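Long-range contact in Slr1951 protein (Synechocystis sp., PDB 3HX1), which is of unknown function but carries an FHA domain, a fold that in its relatives recognises phosphothreonine peptides, and so probably binds phosphorylated partners: residues Ala66-Gln78 against Leu84-Ile96. Sequence-based numbering, arbitrary orientation.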
ATOM      1  N   ALA A  66     -15.393  -1.617  -8.401  1.00 99.00           N
ATOM      2  CA  ALA A  66     -15.213  -1.199  -7.013  1.00 99.00           C
ATOM      3  C   ALA A  66     -13.886  -1.725  -6.460  1.00 96.47           C
ATOM      4  O   ALA A  66     -13.687  -2.940  -6.337  1.00 94.22           O
ATOM      5  CB  ALA A  66     -16.374  -1.699  -6.164  1.00 99.00           C
ATOM      6  N   ALA A  67     -12.992  -0.800  -6.111  1.00 85.98           N
ATOM      7  CA  ALA A  67     -11.674  -1.158  -5.610  1.00 80.87           C
ATOM      8  C   ALA A  67     -11.415  -0.910  -4.133  1.00 65.52           C
ATOM      9  O   ALA A  67     -12.332  -0.841  -3.316  1.00 53.64           O
ATOM     10  CB  ALA A  67     -10.602  -0.458  -6.438  1.00 91.32           C
ATOM     11  N   TYR A  68     -10.130  -0.781  -3.817  1.00 61.11           N
ATOM     12  CA  TYR A  68      -9.643  -0.574  -2.459  1.00 42.40           C
ATOM     13  C   TYR A  68      -9.344   0.881  -2.152  1.00 47.87           C
ATOM     14  O   TYR A  68      -8.966   1.650  -3.032  1.00 53.08           O
ATOM     15  CB  TYR A  68      -8.347  -1.368  -2.249  1.00 43.71           C
ATOM     16  CG  TYR A  68      -8.518  -2.864  -2.174  1.00 43.53           C
ATOM     17  CD1 TYR A  68      -8.629  -3.508  -0.944  1.00 44.38           C
ATOM     18  CD2 TYR A  68      -8.602  -3.627  -3.329  1.00 42.87           C
ATOM     19  CE1 TYR A  68      -8.821  -4.868  -0.864  1.00 41.07           C
ATOM     20  CE2 TYR A  68      -8.799  -4.997  -3.260  1.00 45.40           C
ATOM     21  CZ  TYR A  68      -8.905  -5.610  -2.023  1.00 36.94           C
ATOM     22  OH  TYR A  68      -9.089  -6.971  -1.956  1.00 32.99           O
ATOM     23  N   ARG A  69      -9.502   1.245  -0.887  1.00 48.42           N
ATOM     24  CA  ARG A  69      -9.202   2.586  -0.428  1.00 38.98           C
ATOM     25  C   ARG A  69      -8.038   2.399   0.530  1.00 41.53           C
ATOM     26  O   ARG A  69      -8.015   1.426   1.292  1.00 44.04           O
ATOM     27  CB  ARG A  69     -10.401   3.171   0.314  1.00 48.04           C
ATOM     28  CG  ARG A  69     -10.069   4.372   1.178  1.00 60.64           C
ATOM     29  CD  ARG A  69     -11.324   5.053   1.719  1.00 72.52           C
ATOM     30  NE  ARG A  69     -12.047   5.755   0.663  1.00 86.96           N
ATOM     31  CZ  ARG A  69     -12.896   6.758   0.871  1.00 99.00           C
ATOM     32  NH1 ARG A  69     -13.138   7.185   2.103  1.00 99.00           N
ATOM     33  NH2 ARG A  69     -13.495   7.342  -0.160  1.00 99.00           N
ATOM     34  N   ILE A  70      -7.063   3.302   0.484  1.00 31.64           N
ATOM     35  CA  ILE A  70      -5.906   3.201   1.369  1.00 31.96           C
ATOM     36  C   ILE A  70      -5.906   4.364   2.357  1.00 34.90           C
ATOM     37  O   ILE A  70      -6.029   5.520   1.970  1.00 36.28           O
ATOM     38  CB  ILE A  70      -4.565   3.200   0.573  1.00 47.82           C
ATOM     39  CG1 ILE A  70      -3.391   3.224   1.558  1.00 45.56           C
ATOM     40  CG2 ILE A  70      -4.506   4.402  -0.378  1.00 41.15           C
ATOM     41  CD1 ILE A  70      -2.022   3.104   0.929  1.00 32.21           C
ATOM     42  N   ILE A  71      -5.779   4.049   3.639  1.00 35.24           N
ATOM     43  CA  ILE A  71      -5.778   5.060   4.674  1.00 36.88           C
ATOM     44  C   ILE A  71      -4.412   5.041   5.341  1.00 36.81           C
ATOM     45  O   ILE A  71      -3.844   3.977   5.550  1.00 34.56           O
ATOM     46  CB  ILE A  71      -6.877   4.764   5.723  1.00 42.76           C
ATOM     47  CG1 ILE A  71      -8.256   4.788   5.058  1.00 44.71           C
ATOM     48  CG2 ILE A  71      -6.840   5.785   6.839  1.00 45.87           C
ATOM     49  CD1 ILE A  71      -8.764   3.444   4.626  1.00 38.92           C
ATOM     50  N   ASP A  72      -3.878   6.214   5.664  1.00 34.54           N
ATOM     51  CA  ASP A  72      -2.578   6.296   6.310  1.00 37.31           C
ATOM     52  C   ASP A  72      -2.712   5.984   7.790  1.00 35.99           C
ATOM     53  O   ASP A  72      -3.733   6.295   8.404  1.00 50.38           O
ATOM     54  CB  ASP A  72      -1.975   7.696   6.126  1.00 32.29           C
ATOM     55  CG  ASP A  72      -0.619   7.848   6.807  1.00 40.72           C
ATOM     56  OD1 ASP A  72       0.334   7.112   6.456  1.00 40.28           O
ATOM     57  OD2 ASP A  72      -0.505   8.711   7.701  1.00 52.69           O
ATOM     58  N   GLY A  73      -1.674   5.356   8.344  1.00 36.89           N
ATOM     59  CA  GLY A  73      -1.653   5.003   9.760  1.00 37.84           C
ATOM     60  C   GLY A  73      -2.044   3.568  10.065  1.00 33.27           C
ATOM     61  O   GLY A  73      -2.613   2.883   9.211  1.00 36.29           O
ATOM     62  N   ASP A  74      -1.738   3.104  11.275  1.00 32.59           N
ATOM     63  CA  ASP A  74      -2.085   1.727  11.656  1.00 39.18           C
ATOM     64  C   ASP A  74      -3.557   1.592  12.026  1.00 35.88           C
ATOM     65  O   ASP A  74      -4.330   2.545  11.881  1.00 36.93           O
ATOM     66  CB  ASP A  74      -1.207   1.208  12.811  1.00 40.98           C
ATOM     67  CG  ASP A  74      -1.156   2.155  13.995  1.00 60.04           C
ATOM     68  OD1 ASP A  74      -2.190   2.783  14.314  1.00 59.08           O
ATOM     69  OD2 ASP A  74      -0.075   2.255  14.620  1.00 66.40           O
ATOM     70  N   GLU A  75      -3.948   0.408  12.486  1.00 39.64           N
ATOM     71  CA  GLU A  75      -5.341   0.151  12.857  1.00 45.80           C
ATOM     72  C   GLU A  75      -5.842   1.026  14.007  1.00 53.08           C
ATOM     73  O   GLU A  75      -7.034   1.306  14.108  1.00 53.51           O
ATOM     74  CB  GLU A  75      -5.524  -1.326  13.209  1.00 48.37           C
ATOM     75  CG  GLU A  75      -5.624  -2.254  12.003  1.00 48.97           C
ATOM     76  CD  GLU A  75      -5.741  -3.716  12.407  1.00 68.49           C
ATOM     77  OE1 GLU A  75      -4.723  -4.291  12.855  1.00 77.22           O
ATOM     78  OE2 GLU A  75      -6.850  -4.284  12.286  1.00 77.64           O
ATOM     79  N   ASP A  76      -4.932   1.448  14.879  1.00 51.98           N
ATOM     80  CA  ASP A  76      -5.299   2.311  15.998  1.00 64.64           C
ATOM     81  C   ASP A  76      -5.531   3.723  15.485  1.00 64.09           C
ATOM     82  O   ASP A  76      -6.049   4.580  16.202  1.00 66.06           O
ATOM     83  CB  ASP A  76      -4.192   2.342  17.054  1.00 69.45           C
ATOM     84  CG  ASP A  76      -4.595   1.645  18.329  1.00 80.81           C
ATOM     85  OD1 ASP A  76      -4.720   0.403  18.312  1.00 82.25           O
ATOM     86  OD2 ASP A  76      -4.800   2.341  19.345  1.00 88.75           O
ATOM     87  N   GLY A  77      -5.132   3.963  14.239  1.00 50.61           N
ATOM     88  CA  GLY A  77      -5.310   5.274  13.653  1.00 40.33           C
ATOM     89  C   GLY A  77      -4.084   6.132  13.824  1.00 50.80           C
ATOM     90  O   GLY A  77      -4.128   7.336  13.561  1.00 49.70           O
ATOM     91  N   GLN A  78      -2.990   5.529  14.278  1.00 47.98           N
ATOM     92  CA  GLN A  78      -1.759   6.290  14.439  1.00 50.86           C
ATOM     93  C   GLN A  78      -0.976   6.261  13.138  1.00 57.90           C
ATOM     94  O   GLN A  78      -0.675   5.196  12.594  1.00 51.80           O
ATOM     95  CB  GLN A  78      -0.897   5.736  15.573  1.00 50.47           C
ATOM     96  CG  GLN A  78       0.413   6.504  15.754  1.00 64.45           C
ATOM     97  CD  GLN A  78       0.889   6.532  17.198  1.00 78.38           C
ATOM     98  OE1 GLN A  78       1.049   5.490  17.831  1.00 83.31           O
ATOM     99  NE2 GLN A  78       1.120   7.731  17.724  1.00 74.98           N
ATOM    100  N   LEU A  84       1.505   8.790   2.864  1.00 58.93           N
ATOM    101  CA  LEU A  84       1.333   8.222   1.548  1.00 50.80           C
ATOM    102  C   LEU A  84       1.446   9.375   0.567  1.00 52.75           C
ATOM    103  O   LEU A  84       0.636  10.304   0.588  1.00 42.80           O
ATOM    104  CB  LEU A  84      -0.043   7.565   1.450  1.00 41.42           C
ATOM    105  CG  LEU A  84      -0.391   6.663   2.638  1.00 43.07           C
ATOM    106  CD1 LEU A  84      -1.777   6.069   2.454  1.00 43.00           C
ATOM    107  CD2 LEU A  84       0.651   5.560   2.754  1.00 48.77           C
HETATM  108  N   MSE A  85       2.462   9.327  -0.283  1.00 58.01           N
HETATM  109  CA  MSE A  85       2.660  10.382  -1.260  1.00 59.28           C
HETATM  110  C   MSE A  85       2.266   9.906  -2.644  1.00 57.39           C
HETATM  111  O   MSE A  85       2.814   8.938  -3.164  1.00 49.12           O
HETATM  112  CB  MSE A  85       4.113  10.824  -1.260  1.00 64.81           C
HETATM  113  CG  MSE A  85       4.379  12.060  -2.079  1.00 68.16           C
HETATM  114 SE   MSE A  85       6.137  12.710  -1.638  1.00 99.00          SE
HETATM  115  CE  MSE A  85       7.196  11.513  -2.744  1.00 99.00           C
ATOM    116  N   ILE A  86       1.293  10.581  -3.233  1.00 57.67           N
ATOM    117  CA  ILE A  86       0.835  10.224  -4.561  1.00 60.23           C
ATOM    118  C   ILE A  86       1.021  11.442  -5.451  1.00 65.39           C
ATOM    119  O   ILE A  86       0.470  12.514  -5.182  1.00 70.04           O
ATOM    120  CB  ILE A  86      -0.637   9.791  -4.524  1.00 50.24           C
ATOM    121  CG1 ILE A  86      -0.765   8.553  -3.622  1.00 46.93           C
ATOM    122  CG2 ILE A  86      -1.134   9.516  -5.930  1.00 40.16           C
ATOM    123  CD1 ILE A  86      -2.144   7.954  -3.554  1.00 40.27           C
ATOM    124  N   ASN A  87       1.827  11.278  -6.492  1.00 56.96           N
ATOM    125  CA  ASN A  87       2.111  12.367  -7.409  1.00 53.97           C
ATOM    126  C   ASN A  87       2.667  13.567  -6.643  1.00 58.02           C
ATOM    127  O   ASN A  87       2.204  14.695  -6.808  1.00 52.98           O
ATOM    128  CB  ASN A  87       0.846  12.751  -8.166  1.00 57.71           C
ATOM    129  CG  ASN A  87       0.183  11.558  -8.816  1.00 69.44           C
ATOM    130  OD1 ASN A  87      -0.811  11.691  -9.526  1.00 76.78           O
ATOM    131  ND2 ASN A  87       0.732  10.379  -8.569  1.00 74.53           N
ATOM    132  N   GLY A  88       3.652  13.293  -5.788  1.00 70.17           N
ATOM    133  CA  GLY A  88       4.314  14.327  -5.009  1.00 76.62           C
ATOM    134  C   GLY A  88       3.577  14.944  -3.837  1.00 77.58           C
ATOM    135  O   GLY A  88       4.155  15.753  -3.113  1.00 80.43           O
ATOM    136  N   LYS A  89       2.318  14.579  -3.629  1.00 73.55           N
ATOM    137  CA  LYS A  89       1.562  15.162  -2.525  1.00 67.73           C
ATOM    138  C   LYS A  89       1.010  14.151  -1.517  1.00 65.61           C
ATOM    139  O   LYS A  89       0.424  13.129  -1.899  1.00 55.54           O
ATOM    140  CB  LYS A  89       0.428  16.028  -3.081  1.00 65.16           C
ATOM    141  CG  LYS A  89       0.936  17.217  -3.886  1.00 68.44           C
ATOM    142  CD  LYS A  89      -0.185  18.005  -4.550  1.00 68.76           C
ATOM    143  CE  LYS A  89       0.370  19.167  -5.363  1.00 69.91           C
ATOM    144  NZ  LYS A  89      -0.702  19.911  -6.086  1.00 72.78           N
ATOM    145  N   LYS A  90       1.206  14.464  -0.233  1.00 63.95           N
ATOM    146  CA  LYS A  90       0.759  13.645   0.898  1.00 62.64           C
ATOM    147  C   LYS A  90      -0.762  13.586   1.044  1.00 59.98           C
ATOM    148  O   LYS A  90      -1.425  14.615   1.086  1.00 59.69           O
ATOM    149  CB  LYS A  90       1.334  14.196   2.199  1.00 61.12           C
ATOM    150  CG  LYS A  90       2.259  13.256   2.947  1.00 76.22           C
ATOM    151  CD  LYS A  90       3.632  13.181   2.300  1.00 84.75           C
ATOM    152  CE  LYS A  90       4.651  12.582   3.262  1.00 84.47           C
ATOM    153  NZ  LYS A  90       6.028  12.591   2.690  1.00 84.32           N
ATOM    154  N   VAL A  91      -1.301  12.377   1.142  1.00 56.88           N
ATOM    155  CA  VAL A  91      -2.739  12.177   1.295  1.00 47.79           C
ATOM    156  C   VAL A  91      -3.037  11.322   2.530  1.00 46.61           C
ATOM    157  O   VAL A  91      -2.173  10.580   3.003  1.00 46.81           O
ATOM    158  CB  VAL A  91      -3.334  11.464   0.072  1.00 48.98           C
ATOM    159  CG1 VAL A  91      -3.190  12.336  -1.156  1.00 54.15           C
ATOM    160  CG2 VAL A  91      -2.637  10.125  -0.130  1.00 30.27           C
ATOM    161  N   GLN A  92      -4.259  11.429   3.047  1.00 42.04           N
ATOM    162  CA  GLN A  92      -4.663  10.662   4.213  1.00 41.54           C
ATOM    163  C   GLN A  92      -5.226   9.343   3.734  1.00 43.10           C
ATOM    164  O   GLN A  92      -4.811   8.275   4.175  1.00 51.34           O
ATOM    165  CB  GLN A  92      -5.735  11.414   4.993  1.00 43.72           C
ATOM    166  CG  GLN A  92      -5.274  12.740   5.512  1.00 39.98           C
ATOM    167  CD  GLN A  92      -4.008  12.602   6.297  1.00 48.62           C
ATOM    168  OE1 GLN A  92      -3.946  11.829   7.255  1.00 51.86           O
ATOM    169  NE2 GLN A  92      -2.979  13.344   5.900  1.00 55.28           N
ATOM    170  N   GLU A  93      -6.194   9.442   2.834  1.00 45.97           N
ATOM    171  CA  GLU A  93      -6.832   8.282   2.242  1.00 46.20           C
ATOM    172  C   GLU A  93      -7.002   8.540   0.758  1.00 42.79           C
ATOM    173  O   GLU A  93      -7.048   9.687   0.320  1.00 43.27           O
ATOM    174  CB  GLU A  93      -8.177   7.988   2.912  1.00 53.43           C
ATOM    175  CG  GLU A  93      -9.110   9.165   3.073  1.00 59.84           C
ATOM    176  CD  GLU A  93     -10.342   8.805   3.890  1.00 69.02           C
ATOM    177  OE1 GLU A  93     -11.145   7.971   3.416  1.00 67.27           O
ATOM    178  OE2 GLU A  93     -10.503   9.348   5.008  1.00 72.63           O
ATOM    179  N   HIS A  94      -7.103   7.471  -0.017  1.00 48.32           N
ATOM    180  CA  HIS A  94      -7.207   7.606  -1.459  1.00 49.00           C
ATOM    181  C   HIS A  94      -7.835   6.355  -2.048  1.00 47.06           C
ATOM    182  O   HIS A  94      -7.457   5.237  -1.684  1.00 51.73           O
ATOM    183  CB  HIS A  94      -5.794   7.799  -2.017  1.00 40.87           C
ATOM    184  CG  HIS A  94      -5.720   7.905  -3.510  1.00 49.51           C
ATOM    185  ND1 HIS A  94      -5.919   9.092  -4.186  1.00 52.92           N
ATOM    186  CD2 HIS A  94      -5.402   6.986  -4.452  1.00 56.71           C
ATOM    187  CE1 HIS A  94      -5.722   8.897  -5.478  1.00 55.63           C
ATOM    188  NE2 HIS A  94      -5.406   7.627  -5.667  1.00 58.19           N
ATOM    189  N   ILE A  95      -8.807   6.536  -2.934  1.00 45.90           N
ATOM    190  CA  ILE A  95      -9.433   5.392  -3.583  1.00 42.73           C
ATOM    191  C   ILE A  95      -8.486   5.035  -4.717  1.00 38.76           C
ATOM    192  O   ILE A  95      -8.401   5.746  -5.724  1.00 53.00           O
ATOM    193  CB  ILE A  95     -10.835   5.732  -4.127  1.00 40.29           C
ATOM    194  CG1 ILE A  95     -11.767   6.047  -2.947  1.00 37.32           C
ATOM    195  CG2 ILE A  95     -11.380   4.558  -4.951  1.00 31.46           C
ATOM    196  CD1 ILE A  95     -13.233   6.159  -3.319  1.00 43.86           C
ATOM    197  N   ILE A  96      -7.760   3.936  -4.528  1.00 34.18           N
ATOM    198  CA  ILE A  96      -6.766   3.477  -5.486  1.00 43.53           C
ATOM    199  C   ILE A  96      -7.274   3.149  -6.880  1.00 51.88           C
ATOM    200  O   ILE A  96      -8.079   2.233  -7.073  1.00 40.38           O
ATOM    201  CB  ILE A  96      -6.022   2.258  -4.944  1.00 45.34           C
ATOM    202  CG1 ILE A  96      -5.650   2.496  -3.483  1.00 46.24           C
ATOM    203  CG2 ILE A  96      -4.765   2.015  -5.766  1.00 46.12           C
ATOM    204  CD1 ILE A  96      -4.915   1.347  -2.839  1.00 54.66           C
TER
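Ile70 faces His94 as a hydrogen-bonded pair where strand 68-72 runs antiparallel to the short edge strand 93-95, flanked by the non-hydrogen-bonded pairs Arg69-Ile95 and Ile71-Glu93. Ile70 N gives a nearly straight bond (167°) to His94 O, and at the two ends of the ladder Ile96 N reaches Tyr68 O at 3.0 Å and Asp72 N reaches Gln92 O at 2.7 Å. The sheet's outer face carries Arg69, Ile71, Glu93 and Ile95. Arg69 runs out with CG anti to its N (chi1 163°), then bends at chi3, bringing NH1 to Glu93 OE1 in a salt bridge modelled rather short at 2.5 Å; guanidinium and carboxylate planes are almost perpendicular, 82° apart. Ile95 CG1 lies at the guanidinium edge, with its CD1 3.4 Å from Arg69 NH2, while Ile71 CG1 runs alongside Glu93 CB. On the inner face Ile70, extended with CG1 anti to the backbone N, points CD1 tip to tip at Leu84 CD1, and its CG2 branch packs 3.8 Å from Ile96 CG1. Leu56 and Ile102 extend this core, linking the two sheets of the FHA beta sandwich. Ile86 CD1 lies over one ring face of His94, toward the rim, and His94 NE2 hydrogen-bonds to Asp100 OD2. The chemistry thus divides by face: a charged pair trimmed with aliphatic carbon outside, branched hydrocarbon beside the hydrogen-bonded His94 ring inside, and main-chain bonds between them holding the edge strand in register.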